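Long-range contact in YjbQ family protein (Sulfolobus tokodaii, PDB 1VE0), which binds zinc ions and belongs to the UPF0047 (YjbQ) family, its biochemical role remaining uncharacterised: residues A[9-14]-A[122-127]. Sequence-based numbering, arbitrary orientation.
Sequences TVKTRS and PRTRTV. With SO4 (sulfate ion), chain B.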
loop_
_atom_site.group_PDB
_atom_site.type_symbol
_atom_site.label_atom_id
_atom_site.label_comp_id
_atom_site.label_asym_id
_atom_site.label_seq_id
_atom_site.Cartn_x
_atom_site.Cartn_y
_atom_site.Cartn_z
ATOM N N THR A 9 -20.642 5.912 -4.710
ATOM C CA THR A 9 -20.170 5.651 -6.071
ATOM C C THR A 9 -19.716 6.924 -6.771
ATOM O O THR A 9 -20.159 8.020 -6.446
ATOM C CB THR A 9 -21.272 5.016 -6.963
ATOM O OG1 THR A 9 -22.373 5.925 -7.075
ATOM C CG2 THR A 9 -21.766 3.705 -6.382
ATOM N N VAL A 10 -18.811 6.768 -7.724
ATOM C CA VAL A 10 -18.328 7.888 -8.501
ATOM C C VAL A 10 -18.270 7.386 -9.926
ATOM O O VAL A 10 -17.915 6.233 -10.176
ATOM C CB VAL A 10 -16.923 8.365 -8.063
ATOM C CG1 VAL A 10 -16.972 8.890 -6.634
ATOM C CG2 VAL A 10 -15.925 7.231 -8.181
ATOM N N LYS A 11 -18.624 8.247 -10.861
ATOM C CA LYS A 11 -18.624 7.868 -12.256
ATOM C C LYS A 11 -17.345 8.340 -12.923
ATOM O O LYS A 11 -17.082 9.542 -12.968
ATOM C CB LYS A 11 -19.840 8.495 -12.948
ATOM C CG LYS A 11 -20.518 7.596 -13.955
ATOM C CD LYS A 11 -19.585 7.216 -15.080
ATOM C CE LYS A 11 -20.244 6.181 -15.980
ATOM N NZ LYS A 11 -20.571 4.944 -15.213
ATOM N N THR A 12 -16.537 7.412 -13.431
ATOM C CA THR A 12 -15.313 7.825 -14.110
ATOM C C THR A 12 -15.678 8.162 -15.553
ATOM O O THR A 12 -16.526 7.520 -16.174
ATOM C CB THR A 12 -14.189 6.771 -13.998
ATOM O OG1 THR A 12 -14.539 5.581 -14.706
ATOM C CG2 THR A 12 -13.966 6.424 -12.518
ATOM N N ARG A 13 -15.026 9.193 -16.072
ATOM C CA ARG A 13 -15.342 9.734 -17.382
ATOM C C ARG A 13 -14.484 9.336 -18.557
ATOM O O ARG A 13 -14.733 9.790 -19.670
ATOM C CB ARG A 13 -15.323 11.256 -17.272
ATOM C CG ARG A 13 -15.981 11.776 -16.002
ATOM C CD ARG A 13 -15.415 13.126 -15.577
ATOM N NE ARG A 13 -14.060 13.036 -15.028
ATOM C CZ ARG A 13 -13.423 14.057 -14.455
ATOM N NH1 ARG A 13 -12.195 13.908 -13.980
ATOM N NH2 ARG A 13 -14.027 15.238 -14.354
ATOM N N SER A 14 -13.485 8.499 -18.328
ATOM C CA SER A 14 -12.593 8.114 -19.411
ATOM C C SER A 14 -11.919 6.796 -19.062
ATOM O O SER A 14 -12.128 6.269 -17.969
ATOM C CB SER A 14 -11.547 9.223 -19.596
ATOM O OG SER A 14 -10.905 9.128 -20.850
ATOM N N PRO A 122 -14.729 4.172 -19.056
ATOM C CA PRO A 122 -15.581 4.834 -18.061
ATOM C C PRO A 122 -16.432 3.812 -17.316
ATOM O O PRO A 122 -16.920 2.859 -17.912
ATOM C CB PRO A 122 -16.419 5.787 -18.908
ATOM C CG PRO A 122 -16.556 5.037 -20.207
ATOM C CD PRO A 122 -15.168 4.492 -20.428
ATOM N N ARG A 123 -16.605 4.014 -16.015
ATOM C CA ARG A 123 -17.385 3.098 -15.196
ATOM C C ARG A 123 -17.903 3.748 -13.922
ATOM O O ARG A 123 -17.409 4.797 -13.500
ATOM C CB ARG A 123 -16.527 1.898 -14.781
ATOM C CG ARG A 123 -16.513 0.744 -15.755
ATOM C CD ARG A 123 -16.357 -0.554 -14.994
ATOM N NE ARG A 123 -15.029 -1.141 -15.143
ATOM C CZ ARG A 123 -14.626 -2.222 -14.489
ATOM N NH1 ARG A 123 -13.407 -2.708 -14.685
ATOM N NH2 ARG A 123 -15.437 -2.804 -13.625
ATOM N N THR A 124 -18.903 3.122 -13.312
ATOM C CA THR A 124 -19.413 3.609 -12.042
ATOM C C THR A 124 -18.606 2.781 -11.055
ATOM O O THR A 124 -18.702 1.554 -11.038
ATOM C CB THR A 124 -20.913 3.334 -11.846
ATOM O OG1 THR A 124 -21.669 4.192 -12.709
ATOM C CG2 THR A 124 -21.318 3.617 -10.398
ATOM N N ARG A 125 -17.773 3.454 -10.273
ATOM C CA ARG A 125 -16.945 2.772 -9.300
ATOM C C ARG A 125 -17.510 2.944 -7.911
ATOM O O ARG A 125 -18.018 4.011 -7.554
ATOM C CB ARG A 125 -15.515 3.316 -9.338
ATOM C CG ARG A 125 -14.820 3.112 -10.673
ATOM C CD ARG A 125 -14.769 1.623 -11.035
ATOM N NE ARG A 125 -13.758 1.356 -12.055
ATOM C CZ ARG A 125 -13.240 0.153 -12.283
ATOM N NH1 ARG A 125 -12.320 -0.011 -13.224
ATOM N NH2 ARG A 125 -13.646 -0.889 -11.566
ATOM N N THR A 126 -17.413 1.891 -7.118
ATOM C CA THR A 126 -17.913 1.954 -5.758
ATOM C C THR A 126 -16.750 2.044 -4.780
ATOM O O THR A 126 -15.770 1.309 -4.905
ATOM C CB THR A 126 -18.732 0.709 -5.424
ATOM O OG1 THR A 126 -19.858 0.637 -6.306
ATOM C CG2 THR A 126 -19.219 0.762 -3.976
ATOM N N VAL A 127 -16.861 2.949 -3.817
ATOM C CA VAL A 127 -15.830 3.095 -2.798
ATOM C C VAL A 127 -16.398 2.728 -1.435
ATOM O O VAL A 127 -17.454 3.220 -1.039
ATOM C CB VAL A 127 -15.295 4.548 -2.717
ATOM C CG1 VAL A 127 -14.263 4.663 -1.582
ATOM C CG2 VAL A 127 -14.660 4.944 -4.038
HETATM S S SO4 B . -13.290 -4.701 -11.469
HETATM O O1 SO4 B . -14.643 -4.431 -10.934
HETATM O O2 SO4 B . -12.443 -3.519 -11.290
HETATM O O3 SO4 B . -13.406 -5.003 -12.905
HETATM O O4 SO4 B . -12.687 -5.840 -10.747
#
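Val10 and Arg125 form an antiparallel hydrogen-bonded pair: Val10 N donates to Arg125 O at 2.9 Å, in the carbonyl plane, and Arg125 N returns a bond to Val10 O. A third backbone bond, Thr12 N to Arg123 O (2.8 Å), carries the pairing past the end of strand 2-11.

One side-chain hydroxyl continues it. With chi1 at 66°, Thr12 OG1 sits between its own backbone N and carbonyl carbon, where it accepts from Arg123 N at 2.9 Å (N-H...O angle 146°) while also bonding Glu118. An alanine here would probably leave Arg123 N without its acceptor and Glu118 without this hydroxyl, and open a gap beside Arg125 CG. On the face bearing Thr9, Lys11 and Thr124, the lysine chain bends at chi2 and chi4, bringing Lys11 NZ across to Thr124 OG1 (2.8 Å). Beside it Thr124 CG2 rests on Thr9 CB at 3.7 Å.

Arg123 and Arg125 converge on a sulfate, probably from the crystallisation liquor. Arg123 NH1 and NH2 both grip sulfate O3 from the guanidinium edge, whereas Arg125 NH2 takes sulfate O2 at 2.9 Å. The two guanidinium groups overlap, Arg125 NH2 lying 3.3 Å above the plane of Arg123 and over its centre; the shared anion, with Asp120 salt-bridged to Arg123 NH1 and Glu118 to Arg125 NE, probably offsets their charges. Arg125 NH1 also bonds Thr45 OG1. His43, Thr44 and Thr45 also hydrogen-bond the sulfate, and the Arg123 side chain is about 7 Å from a bound zinc ion.

Strand 2-11 is outermost within the chain in its antiparallel sheet, and strand 124-133 separates it from strand 35-41. Val10 and Arg125 both rest on Leu116 of strand 113-118, joining this sheet to the three-stranded one.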